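Local coordinates for protein tyrosine aminotransferase (Leishmania infantum, PDB 4IX8) that probably transfers the amino group of tyrosine to 2-oxoglutarate, with pyridoxal 5'-phosphate as its cofactor, at residues S119-W122 with R123-C126; C324-A327 with I328-L332; L296-P299 with M300-G304; N218-N221 with P222-S225. All coordinates share one frame; numbering follows the deposited sequence.

Contact 1 of 4, residues S119-W122 with R123-C126; sequences STYW and RRFC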
ATOM      1  N   SER A 119       6.011  19.054   6.435  1.00 46.73           N
ATOM      2  CA  SER A 119       6.422  20.272   5.767  1.00 41.54           C
ATOM      3  C   SER A 119       7.403  21.040   6.651  1.00 43.26           C
ATOM      4  O   SER A 119       8.426  21.535   6.177  1.00 41.53           O
ATOM      5  CB  SER A 119       5.214  21.151   5.463  1.00 50.80           C
ATOM      6  OG  SER A 119       5.647  22.367   4.889  1.00 61.42           O
ATOM      7  N   THR A 120       7.082  21.126   7.937  1.00 43.85           N
ATOM      8  CA  THR A 120       7.930  21.831   8.900  1.00 44.12           C
ATOM      9  C   THR A 120       9.259  21.115   9.066  1.00 41.92           C
ATOM     10  O   THR A 120      10.312  21.749   9.152  1.00 40.74           O
ATOM     11  CB  THR A 120       7.269  21.925  10.265  1.00 46.95           C
ATOM     12  OG1 THR A 120       6.028  22.633  10.140  1.00 50.11           O
ATOM     13  CG2 THR A 120       8.187  22.622  11.266  1.00 47.70           C
ATOM     14  N   TYR A 121       9.196  19.786   9.112  1.00 42.43           N
ATOM     15  CA  TYR A 121      10.399  18.953   9.262  1.00 38.23           C
ATOM     16  C   TYR A 121      11.378  19.112   8.113  1.00 37.24           C
ATOM     17  O   TYR A 121      12.563  19.283   8.342  1.00 37.80           O
ATOM     18  CB  TYR A 121       9.989  17.482   9.404  1.00 39.71           C
ATOM     19  CG  TYR A 121      11.089  16.449   9.230  1.00 36.29           C
ATOM     20  CD1 TYR A 121      11.942  16.092  10.276  1.00 41.53           C
ATOM     21  CD2 TYR A 121      11.202  15.752   8.049  1.00 34.91           C
ATOM     22  CE1 TYR A 121      12.946  15.096  10.094  1.00 36.55           C
ATOM     23  CE2 TYR A 121      12.158  14.781   7.868  1.00 33.97           C
ATOM     24  CZ  TYR A 121      13.032  14.460   8.865  1.00 37.32           C
ATOM     25  OH  TYR A 121      13.962  13.484   8.601  1.00 40.87           O
ATOM     26  N   TRP A 122      10.878  19.140   6.883  1.00 37.84           N
ATOM     27  CA  TRP A 122      11.764  19.160   5.718  1.00 37.74           C
ATOM     28  C   TRP A 122      12.434  20.519   5.570  1.00 37.47           C
ATOM     29  O   TRP A 122      13.442  20.642   4.876  1.00 41.29           O
ATOM     30  CB  TRP A 122      11.020  18.808   4.418  1.00 33.50           C
ATOM     31  CG  TRP A 122      11.974  18.084   3.514  1.00 36.92           C
ATOM     32  CD1 TRP A 122      12.792  18.631   2.563  1.00 36.15           C
ATOM     33  CD2 TRP A 122      12.273  16.675   3.533  1.00 32.80           C
ATOM     34  NE1 TRP A 122      13.560  17.647   1.975  1.00 39.29           N
ATOM     35  CE2 TRP A 122      13.275  16.447   2.573  1.00 33.63           C
ATOM     36  CE3 TRP A 122      11.787  15.593   4.269  1.00 35.02           C
ATOM     37  CZ2 TRP A 122      13.784  15.186   2.327  1.00 32.52           C
ATOM     38  CZ3 TRP A 122      12.306  14.341   4.027  1.00 35.94           C
ATOM     39  CH2 TRP A 122      13.287  14.147   3.069  1.00 31.52           C
ATOM     40  N   ARG A 123      11.912  21.515   6.282  1.00 44.28           N
ATOM     41  CA  ARG A 123      12.466  22.861   6.253  1.00 46.24           C
ATOM     42  C   ARG A 123      13.875  22.919   6.786  1.00 47.87           C
ATOM     43  O   ARG A 123      14.636  23.796   6.407  1.00 52.10           O
ATOM     44  CB  ARG A 123      11.578  23.814   7.045  1.00 54.00           C
ATOM     45  CG  ARG A 123      10.173  23.844   6.485  1.00 62.62           C
ATOM     46  CD  ARG A 123       9.553  25.207   6.506  1.00 66.26           C
ATOM     47  NE  ARG A 123       8.343  25.275   5.687  1.00 56.55           N
ATOM     48  CZ  ARG A 123       7.568  26.353   5.640  1.00 71.27           C
ATOM     49  NH1 ARG A 123       7.879  27.437   6.378  1.00 65.48           N
ATOM     50  NH2 ARG A 123       6.488  26.356   4.860  1.00 78.28           N
ATOM     51  N   ARG A 124      14.229  21.968   7.644  1.00 46.71           N
ATOM     52  CA  ARG A 124      15.550  21.954   8.248  1.00 46.34           C
ATOM     53  C   ARG A 124      16.614  21.615   7.220  1.00 48.47           C
ATOM     54  O   ARG A 124      17.795  21.828   7.456  1.00 59.31           O
ATOM     55  CB  ARG A 124      15.590  20.954   9.403  1.00 41.13           C
ATOM     56  CG  ARG A 124      15.566  19.461   8.954  1.00 63.25           C
ATOM     57  CD  ARG A 124      15.201  18.476  10.091  1.00 58.38           C
ATOM     58  NE  ARG A 124      14.223  19.057  11.026  1.00 59.55           N
ATOM     59  CZ  ARG A 124      13.898  18.553  12.216  1.00 56.36           C
ATOM     60  NH1 ARG A 124      14.491  17.462  12.684  1.00 53.29           N
ATOM     61  NH2 ARG A 124      13.010  19.177  12.969  1.00 59.74           N
ATOM     62  N   PHE A 125      16.196  21.065   6.091  1.00 43.29           N
ATOM     63  CA  PHE A 125      17.118  20.719   5.020  1.00 42.18           C
ATOM     64  C   PHE A 125      17.339  21.881   4.059  1.00 44.21           C
ATOM     65  O   PHE A 125      18.109  21.760   3.091  1.00 45.68           O
ATOM     66  CB  PHE A 125      16.604  19.513   4.257  1.00 37.31           C
ATOM     67  CG  PHE A 125      16.568  18.256   5.084  1.00 44.96           C
ATOM     68  CD1 PHE A 125      17.701  17.831   5.770  1.00 41.94           C
ATOM     69  CD2 PHE A 125      15.403  17.489   5.167  1.00 39.76           C
ATOM     70  CE1 PHE A 125      17.678  16.668   6.545  1.00 43.98           C
ATOM     71  CE2 PHE A 125      15.373  16.313   5.958  1.00 40.74           C
ATOM     72  CZ  PHE A 125      16.507  15.904   6.639  1.00 45.06           C
ATOM     73  N   CYS A 126      16.660  22.995   4.335  1.00 48.83           N
ATOM     74  CA  CYS A 126      16.757  24.207   3.526  1.00 47.45           C
ATOM     75  C   CYS A 126      17.479  25.295   4.294  1.00 48.59           C
ATOM     76  O   CYS A 126      17.153  25.576   5.439  1.00 46.89           O
ATOM     77  CB  CYS A 126      15.368  24.681   3.112  1.00 47.01           C
ATOM     78  SG  CYS A 126      14.450  23.408   2.197  1.00 47.11           S
TER
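Phe-125 drives its edge into two aromatic neighbours one turn back, Trp-122 and Tyr-121. Its CD2 lies over the centre of one indole face, 3.5 Å from Trp-122 CE2, and the two planes stand 64° apart. Toward Tyr-121 the same ring is turned almost squarely, at 86°, again edge to face; there the approach is looser, with Phe-125 CE2 4.0 Å from Tyr-121 CE2. Arg-124 adds a fourth flat group. Its CG sits between the backbone N and the carbonyl carbon (chi1 72°), and a sharp bend further along the chain brings the guanidinium back beside the Tyr-121 ring, Arg-124 CZ to Tyr-121 CD1 3.7 Å, with that CD1 above one guanidinium face. The backbone sets these positions through bonds reaching three residues back: Phe-125 N to Trp-122 O at 3.0 Å and Arg-124 N to Tyr-121 O at 3.2 Å, while the bond from Arg-123 N to Ser-119 O, four residues back, is weak. Further out, Tyr-121 OH is hydrogen-bonded to Glu-254 and Trp-122 NE1 to Ser-264 OG, which helps to hold both rings in place, and Phe-262 packs edge-to-face with Phe-125. The whole is an aromatic cluster built at spacings of three and four residues, where the chain leaves helix 112-122 with three-residue backbone bonds on its way to helix 129-133.

Contact 2 of 4, residues C324-A327 with I328-L332; sequences CQEA and IARTL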
ATOM      1  N   CYS A 324      -0.459   5.593  13.127  1.00 38.53           N
ATOM      2  CA  CYS A 324       0.929   5.989  12.879  1.00 37.66           C
ATOM      3  C   CYS A 324       1.023   7.441  12.428  1.00 38.43           C
ATOM      4  O   CYS A 324       1.937   8.147  12.838  1.00 37.61           O
ATOM      5  CB  CYS A 324       1.586   5.037  11.859  1.00 36.16           C
ATOM      6  SG  CYS A 324       1.783   3.272  12.418  1.00 41.09           S
ATOM      7  N   GLN A 325       0.051   7.911  11.639  1.00 37.66           N
ATOM      8  CA  GLN A 325       0.059   9.293  11.163  1.00 36.77           C
ATOM      9  C   GLN A 325      -0.022  10.246  12.359  1.00 38.51           C
ATOM     10  O   GLN A 325       0.741  11.199  12.456  1.00 39.15           O
ATOM     11  CB  GLN A 325      -1.117   9.546  10.196  1.00 36.34           C
ATOM     12  CG  GLN A 325      -0.965   8.983   8.772  1.00 34.58           C
ATOM     13  CD  GLN A 325      -1.994   9.563   7.796  1.00 41.67           C
ATOM     14  OE1 GLN A 325      -1.928  10.746   7.446  1.00 36.88           O
ATOM     15  NE2 GLN A 325      -2.983   8.743   7.392  1.00 34.22           N
ATOM     16  N   GLU A 326      -0.917   9.985  13.297  1.00 39.99           N
ATOM     17  CA  GLU A 326      -0.982  10.847  14.479  1.00 41.85           C
ATOM     18  C   GLU A 326       0.268  10.639  15.346  1.00 42.27           C
ATOM     19  O   GLU A 326       0.863  11.625  15.819  1.00 46.83           O
ATOM     20  CB  GLU A 326      -2.284  10.577  15.277  1.00 43.51           C
ATOM     21  CG  GLU A 326      -2.435  11.326  16.611  1.00 47.66           C
ATOM     22  CD  GLU A 326      -2.402  12.833  16.481  1.00 47.25           C
ATOM     23  OE1 GLU A 326      -2.484  13.334  15.337  1.00 48.12           O
ATOM     24  OE2 GLU A 326      -2.298  13.523  17.519  1.00 48.14           O
ATOM     25  N   ALA A 327       0.711   9.396  15.525  1.00 41.83           N
ATOM     26  CA  ALA A 327       1.900   9.163  16.367  1.00 43.58           C
ATOM     27  C   ALA A 327       3.113   9.906  15.825  1.00 44.41           C
ATOM     28  O   ALA A 327       3.876  10.516  16.577  1.00 42.48           O
ATOM     29  CB  ALA A 327       2.221   7.665  16.482  1.00 41.97           C
ATOM     30  N   ILE A 328       3.256   9.904  14.509  1.00 39.74           N
ATOM     31  CA  ILE A 328       4.415  10.536  13.876  1.00 40.05           C
ATOM     32  C   ILE A 328       4.206  12.044  13.867  1.00 39.57           C
ATOM     33  O   ILE A 328       5.169  12.815  13.991  1.00 41.76           O
ATOM     34  CB  ILE A 328       4.633  10.006  12.436  1.00 36.89           C
ATOM     35  CG1 ILE A 328       5.086   8.557  12.491  1.00 36.41           C
ATOM     36  CG2 ILE A 328       5.675  10.823  11.690  1.00 36.12           C
ATOM     37  CD1 ILE A 328       4.984   7.850  11.187  1.00 34.80           C
ATOM     38  N   ALA A 329       2.948  12.468  13.765  1.00 41.39           N
ATOM     39  CA  ALA A 329       2.647  13.898  13.826  1.00 45.02           C
ATOM     40  C   ALA A 329       3.056  14.463  15.197  1.00 46.78           C
ATOM     41  O   ALA A 329       3.481  15.612  15.314  1.00 43.78           O
ATOM     42  CB  ALA A 329       1.156  14.155  13.576  1.00 43.48           C
ATOM     43  N   ARG A 330       3.005  13.628  16.217  1.00 43.85           N
ATOM     44  CA  ARG A 330       3.303  14.082  17.594  1.00 47.98           C
ATOM     45  C   ARG A 330       4.800  14.100  17.878  1.00 47.47           C
ATOM     46  O   ARG A 330       5.238  14.850  18.741  1.00 48.63           O
ATOM     47  CB  ARG A 330       2.616  13.184  18.624  1.00 47.11           C
ATOM     48  CG  ARG A 330       1.155  13.480  18.792  1.00 48.14           C
ATOM     49  CD  ARG A 330       0.466  12.512  19.751  1.00 49.32           C
ATOM     50  NE  ARG A 330      -0.981  12.643  19.657  1.00 51.37           N
ATOM     51  CZ  ARG A 330      -1.873  12.091  20.474  1.00 51.47           C
ATOM     52  NH1 ARG A 330      -1.500  11.368  21.518  1.00 52.50           N
ATOM     53  NH2 ARG A 330      -3.164  12.275  20.238  1.00 56.81           N
ATOM     54  N   THR A 331       5.583  13.312  17.137  1.00 47.25           N
ATOM     55  CA  THR A 331       6.968  13.067  17.527  1.00 47.37           C
ATOM     56  C   THR A 331       8.051  13.402  16.472  1.00 47.05           C
ATOM     57  O   THR A 331       9.220  13.581  16.822  1.00 44.06           O
ATOM     58  CB  THR A 331       7.141  11.585  17.934  1.00 45.72           C
ATOM     59  OG1 THR A 331       6.779  10.729  16.844  1.00 42.29           O
ATOM     60  CG2 THR A 331       6.278  11.260  19.190  1.00 45.89           C
ATOM     61  N   LEU A 332       7.664  13.554  15.217  1.00 47.17           N
ATOM     62  CA  LEU A 332       8.642  13.747  14.146  1.00 53.32           C
ATOM     63  C   LEU A 332       9.567  14.931  14.415  1.00 41.16           C
ATOM     64  O   LEU A 332      10.724  14.928  14.038  1.00 40.71           O
ATOM     65  CB  LEU A 332       7.913  13.953  12.812  1.00 46.75           C
ATOM     66  CG  LEU A 332       8.836  14.107  11.607  1.00 45.13           C
ATOM     67  CD1 LEU A 332       9.591  12.826  11.307  1.00 38.23           C
ATOM     68  CD2 LEU A 332       7.999  14.524  10.393  1.00 40.75           C
TER
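Glu-326 and Arg-330, one helical turn apart, meet through a single carboxylate oxygen. Glu-326 OE2 accepts a hydrogen bond from Arg-330 NE at 2.7 Å over a fairly straight path (155°), and NH2 adds a weaker bond to the same OE2 at 3.1 Å. OE2 is approached on its anti side, and the oxygen lies close to the guanidinium plane, although the two flat groups stand nearly perpendicular, at 87°. Glu-326 reaches this place because its CG runs anti to the backbone N (chi1 175°) before the chain bends; its other oxygen, OE1, is bonded to Asn-113, so both ends of the buried carboxylate are engaged. Arg-330 and Ala-329 are the partly exposed residues of the contact; Arg-330 also rests on Phe-102. The opposite character belongs to the buried residues. Ile-328 folds its CG1 branch back to 3.2 Å from Cys-324 O, the carbonyl that also accepts Ile-328 N at 2.8 Å, and its side chain packs on Leu-114. Ala-327 and Thr-331 press on helix 87-99, where Met-93, Val-89 and Ala-92 receive them, and the hydroxyl OG1 of Thr-331 is satisfied inside the helix by donating to Ala-327 O at 2.9 Å. An i to i+4 salt bridge on one flank and a threonine hydroxyl bonded to the carbonyl four residues back are familiar features of an alpha-helix, here helix 322-331.

Contact 3 of 4, residues L296-P299 with M300-G304; sequences LIDP and MNVAG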
ATOM      1  N   LEU A 296       5.981  18.011  -3.169  1.00 33.83           N
ATOM      2  CA  LEU A 296       6.187  18.687  -4.445  1.00 29.58           C
ATOM      3  C   LEU A 296       6.636  20.120  -4.200  1.00 33.14           C
ATOM      4  O   LEU A 296       6.015  20.827  -3.433  1.00 33.40           O
ATOM      5  CB  LEU A 296       4.899  18.686  -5.280  1.00 29.96           C
ATOM      6  CG  LEU A 296       5.022  19.399  -6.649  1.00 27.65           C
ATOM      7  CD1 LEU A 296       5.904  18.644  -7.569  1.00 26.30           C
ATOM      8  CD2 LEU A 296       3.676  19.568  -7.265  1.00 28.19           C
ATOM      9  N   ILE A 297       7.730  20.522  -4.833  1.00 28.56           N
ATOM     10  CA  ILE A 297       8.228  21.892  -4.777  1.00 29.82           C
ATOM     11  C   ILE A 297       8.260  22.425  -6.200  1.00 34.32           C
ATOM     12  O   ILE A 297       9.024  21.955  -7.055  1.00 30.92           O
ATOM     13  CB  ILE A 297       9.613  21.976  -4.145  1.00 35.73           C
ATOM     14  CG1 ILE A 297       9.613  21.280  -2.770  1.00 42.89           C
ATOM     15  CG2 ILE A 297      10.041  23.435  -3.969  1.00 34.85           C
ATOM     16  CD1 ILE A 297      10.999  21.097  -2.155  1.00 38.38           C
ATOM     17  N   ASP A 298       7.399  23.400  -6.444  1.00 38.89           N
ATOM     18  CA  ASP A 298       7.055  23.859  -7.782  1.00 30.45           C
ATOM     19  C   ASP A 298       6.697  25.338  -7.683  1.00 32.12           C
ATOM     20  O   ASP A 298       5.531  25.699  -7.586  1.00 40.09           O
ATOM     21  CB  ASP A 298       5.896  22.991  -8.282  1.00 35.60           C
ATOM     22  CG  ASP A 298       5.342  23.437  -9.630  1.00 41.81           C
ATOM     23  OD1 ASP A 298       6.118  24.057 -10.421  1.00 33.28           O
ATOM     24  OD2 ASP A 298       4.144  23.133  -9.885  1.00 37.80           O
ATOM     25  N   PRO A 299       7.713  26.201  -7.612  1.00 36.28           N
ATOM     26  CA  PRO A 299       7.463  27.624  -7.331  1.00 42.10           C
ATOM     27  C   PRO A 299       6.682  28.369  -8.394  1.00 40.55           C
ATOM     28  O   PRO A 299       5.997  29.297  -8.025  1.00 42.94           O
ATOM     29  CB  PRO A 299       8.873  28.207  -7.198  1.00 42.90           C
ATOM     30  CG  PRO A 299       9.692  27.045  -6.748  1.00 46.51           C
ATOM     31  CD  PRO A 299       9.145  25.864  -7.496  1.00 34.99           C
ATOM     32  N   MET A 300       6.835  28.007  -9.667  1.00 40.42           N
ATOM     33  CA  MET A 300       6.110  28.667 -10.757  1.00 38.25           C
ATOM     34  C   MET A 300       4.823  27.935 -11.064  1.00 39.65           C
ATOM     35  O   MET A 300       4.157  28.269 -12.027  1.00 34.54           O
ATOM     36  CB  MET A 300       6.966  28.748 -12.029  1.00 34.85           C
ATOM     37  CG  MET A 300       8.193  29.631 -11.918  1.00 55.36           C
ATOM     38  SD  MET A 300       7.840  31.325 -11.335  1.00 67.19           S
ATOM     39  CE  MET A 300       6.767  31.970 -12.631  1.00 64.87           C
ATOM     40  N   ASN A 301       4.446  26.961 -10.234  1.00 36.96           N
ATOM     41  CA  ASN A 301       3.218  26.193 -10.480  1.00 43.20           C
ATOM     42  C   ASN A 301       3.084  25.678 -11.934  1.00 42.23           C
ATOM     43  O   ASN A 301       2.085  25.950 -12.598  1.00 37.74           O
ATOM     44  CB  ASN A 301       1.977  27.039 -10.126  1.00 47.15           C
ATOM     45  CG  ASN A 301       0.690  26.198 -10.005  1.00 52.59           C
ATOM     46  OD1 ASN A 301       0.732  25.025  -9.659  1.00 54.43           O
ATOM     47  ND2 ASN A 301      -0.451  26.812 -10.270  1.00 56.92           N
ATOM     48  N   VAL A 302       4.064  24.893 -12.404  1.00 41.97           N
ATOM     49  CA  VAL A 302       4.001  24.261 -13.737  1.00 36.43           C
ATOM     50  C   VAL A 302       3.591  22.790 -13.647  1.00 32.94           C
ATOM     51  O   VAL A 302       3.430  22.121 -14.669  1.00 30.13           O
ATOM     52  CB  VAL A 302       5.347  24.335 -14.494  1.00 36.45           C
ATOM     53  CG1 VAL A 302       5.746  25.777 -14.690  1.00 42.12           C
ATOM     54  CG2 VAL A 302       6.444  23.566 -13.759  1.00 36.21           C
ATOM     55  N   ALA A 303       3.402  22.291 -12.435  1.00 27.97           N
ATOM     56  CA  ALA A 303       3.113  20.877 -12.272  1.00 34.96           C
ATOM     57  C   ALA A 303       1.892  20.648 -11.409  1.00 31.58           C
ATOM     58  O   ALA A 303       1.747  19.579 -10.830  1.00 34.78           O
ATOM     59  CB  ALA A 303       4.316  20.160 -11.677  1.00 27.44           C
ATOM     60  N   GLY A 304       0.997  21.629 -11.358  1.00 33.28           N
ATOM     61  CA  GLY A 304      -0.224  21.522 -10.572  1.00 28.81           C
ATOM     62  C   GLY A 304      -1.054  20.318 -10.971  1.00 28.00           C
ATOM     63  O   GLY A 304      -1.659  19.676 -10.122  1.00 35.78           O
TER
HETATM   64  O   HOH W   1       2.008  23.226  -8.245  1.00 28.58           O
HETATM   65  O   HOH W   2       7.868  25.740 -10.583  1.00 42.02           O
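The side chain of Asp-298 leaves with CG opposite its own backbone N (chi1 175°), which carries the carboxylate across the turn to the peptide N-H groups of Val-302 and Ala-303. Each oxygen takes one of them: OD1 receives Val-302 N at 3.0 Å along a nearly straight path (164°), using its syn lone pair, and OD2 receives Ala-303 N at 2.8 Å, also from the syn side but well out of the carboxylate plane. The chain can curl round the acid because Asp-298 to Asn-301 form a type I beta turn, closed by Asn-301 N to Asp-298 O at 3.1 Å, after which Asn-301 takes a left-handed conformation (phi 48°) that swings the following peptides inward. Two waters thicken the grip. One donates to both Asp-298 OD2, at 2.7 Å, and Asn-301 OD1, at 2.6 Å, tying two acceptors that could not bond directly; another accepts Met-300 N at 2.7 Å and lies beside Asp-298 OD1. Apolar contact is slight, Leu-296 CD2 lying 4.5 Å from Ala-303 CB; Val-302 CG2 rests against the carboxylate, 3.4 Å from Asp-298 OD1. A carboxylate placed just ahead of a helix would probably also be favoured by the helix dipole. Ala-303 is the N-cap of helix 304-313, so the turn joins that helix to strand 292-297, whose end pairs with Asn-139 on one side and Arg-274 of strand 274-279 on the other, while Val-302 and Ala-303 pack on Phe-37 and Ile-40 of the second subunit.

Contact 4 of 4, residues N218-N221 with P222-S225; sequences NPSN and PCGS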
ATOM      1  N   ASN A 218      19.155   9.607  -3.471  1.00 31.38           N
ATOM      2  CA  ASN A 218      20.218  10.277  -2.766  1.00 28.73           C
ATOM      3  C   ASN A 218      19.846  10.594  -1.317  1.00 31.95           C
ATOM      4  O   ASN A 218      18.978  11.394  -1.084  1.00 34.39           O
ATOM      5  CB  ASN A 218      20.577  11.565  -3.468  1.00 30.04           C
ATOM      6  CG  ASN A 218      21.700  12.291  -2.747  1.00 33.70           C
ATOM      7  OD1 ASN A 218      22.790  11.758  -2.600  1.00 31.94           O
ATOM      8  ND2 ASN A 218      21.422  13.480  -2.262  1.00 32.55           N
ATOM      9  N   PRO A 219      20.516   9.988  -0.338  1.00 30.19           N
ATOM     10  CA  PRO A 219      21.607   9.034  -0.475  1.00 29.57           C
ATOM     11  C   PRO A 219      21.150   7.750  -1.112  1.00 32.81           C
ATOM     12  O   PRO A 219      19.954   7.448  -1.040  1.00 37.15           O
ATOM     13  CB  PRO A 219      22.064   8.810   0.974  1.00 34.62           C
ATOM     14  CG  PRO A 219      21.643  10.044   1.715  1.00 33.51           C
ATOM     15  CD  PRO A 219      20.332  10.430   1.052  1.00 35.33           C
ATOM     16  N   SER A 220      22.091   6.953  -1.620  1.00 31.75           N
ATOM     17  CA  SER A 220      21.739   5.817  -2.479  1.00 31.99           C
ATOM     18  C   SER A 220      21.706   4.430  -1.814  1.00 31.21           C
ATOM     19  O   SER A 220      22.597   4.062  -1.078  1.00 33.53           O
ATOM     20  CB  SER A 220      22.711   5.747  -3.643  1.00 33.33           C
ATOM     21  OG  SER A 220      22.629   4.460  -4.222  1.00 32.26           O
ATOM     22  N   ASN A 221      20.613   3.707  -2.057  1.00 36.22           N
ATOM     23  CA  ASN A 221      20.544   2.255  -1.990  1.00 30.05           C
ATOM     24  C   ASN A 221      20.597   1.768  -3.440  1.00 28.15           C
ATOM     25  O   ASN A 221      19.695   2.092  -4.183  1.00 30.17           O
ATOM     26  CB  ASN A 221      19.231   1.812  -1.298  1.00 34.42           C
ATOM     27  CG  ASN A 221      18.987   0.321  -1.400  1.00 36.98           C
ATOM     28  OD1 ASN A 221      19.857  -0.432  -1.868  1.00 36.70           O
ATOM     29  ND2 ASN A 221      17.811  -0.126  -0.946  1.00 31.74           N
ATOM     30  N   PRO A 222      21.589   0.939  -3.842  1.00 29.15           N
ATOM     31  CA  PRO A 222      22.542   0.158  -3.051  1.00 34.36           C
ATOM     32  C   PRO A 222      23.942   0.738  -2.844  1.00 37.48           C
ATOM     33  O   PRO A 222      24.689   0.029  -2.181  1.00 35.38           O
ATOM     34  CB  PRO A 222      22.671  -1.124  -3.879  1.00 34.44           C
ATOM     35  CG  PRO A 222      22.617  -0.615  -5.288  1.00 31.29           C
ATOM     36  CD  PRO A 222      21.715   0.592  -5.274  1.00 30.69           C
ATOM     37  N   CYS A 223      24.290   1.940  -3.326  1.00 36.76           N
ATOM     38  CA  CYS A 223      25.729   2.326  -3.458  1.00 35.45           C
ATOM     39  C   CYS A 223      26.351   2.970  -2.197  1.00 36.04           C
ATOM     40  O   CYS A 223      27.571   3.020  -2.052  1.00 39.09           O
ATOM     41  CB  CYS A 223      25.895   3.315  -4.624  1.00 31.58           C
ATOM     42  SG  CYS A 223      25.291   2.678  -6.188  1.00 35.31           S
ATOM     43  N   GLY A 224      25.499   3.500  -1.314  1.00 35.89           N
ATOM     44  CA  GLY A 224      25.952   4.144  -0.094  1.00 33.23           C
ATOM     45  C   GLY A 224      26.476   5.554  -0.317  1.00 38.86           C
ATOM     46  O   GLY A 224      27.086   6.162   0.568  1.00 47.08           O
ATOM     47  N   SER A 225      26.258   6.071  -1.511  1.00 33.94           N
ATOM     48  CA  SER A 225      26.778   7.375  -1.882  1.00 35.44           C
ATOM     49  C   SER A 225      25.971   8.489  -1.264  1.00 34.01           C
ATOM     50  O   SER A 225      24.774   8.343  -0.990  1.00 32.42           O
ATOM     51  CB  SER A 225      26.771   7.545  -3.400  1.00 32.38           C
ATOM     52  OG  SER A 225      25.445   7.353  -3.903  1.00 35.69           O
TER
HETATM   53  O   HOH W   3      23.443   9.062  -3.762  1.00 32.76           O
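A water bridges Asn-218 and Ser-225, 3.0 Å from Asn-218 OD1 and 2.6 Å from Ser-225 OG, and so links the two ends of this loop. Asn-218 OD1 has a further partner in Phe-227 N. Next to the water the backbone closes directly: Ser-220 N donates to Ser-225 O at 3.1 Å, the donor lying in the carbonyl plane. Ser-220 then takes two bonds from the returning chain. Its OG, set beside its own carbonyl carbon by a chi1 of 163°, accepts Cys-223 N at 3.1 Å on a line of 160°, and its carbonyl O accepts Gly-224 N at 3.0 Å from above the carbonyl plane, the pairing of an ST motif. Pro-219 and Pro-222 both follow cis peptide bonds, and the sequence Asn-Pro-Ser-Asn-Pro is the Asn-Pro-x-Asn-Pro signature of this branch of the aminotransferase family, in which the asparagine before the second proline meets the cofactor. Asn-221 does so here: its ND2 is hydrogen-bonded to O3 of the pyridoxal phosphate carried by residue 282, and its OD1 to Arg-418, which probably corresponds to the arginine that binds the substrate carboxylate in relatives. With both amide ends held, the amide cannot easily rotate. Asn-221 OD1 also lies against the second proline, 3.0 Å from Pro-222 CA. Gly-224, at positive phi, turns the chain back toward Ser-225, whose OG comes to 3.2 Å from Ser-220 CB.

Contact 4 is the one that touches the cofactor, through Asn-221, and it lies nearest the middle of the chain, about 7 Å from its centre. Contact 1 comes to about 7 Å of it between nearest atoms without touching. Contacts 1 and 2 do meet: Tyr-121 CB packs on Leu-332 CD2 at 3.7 Å, and both residues also press on Tyr-283, the neighbour of the cofactor-bearing Lys-282, so the two contacts probably border the active site indirectly. Contact 3 is peripheral; Tyr-121 and Trp-122 of contact 1 pack on strand 292-297, which leads into it, yet contacts 1 and 3 stay about 6 Å apart at nearest atoms. Contacts 3 and 4 lie about 27 Å apart, centre to centre.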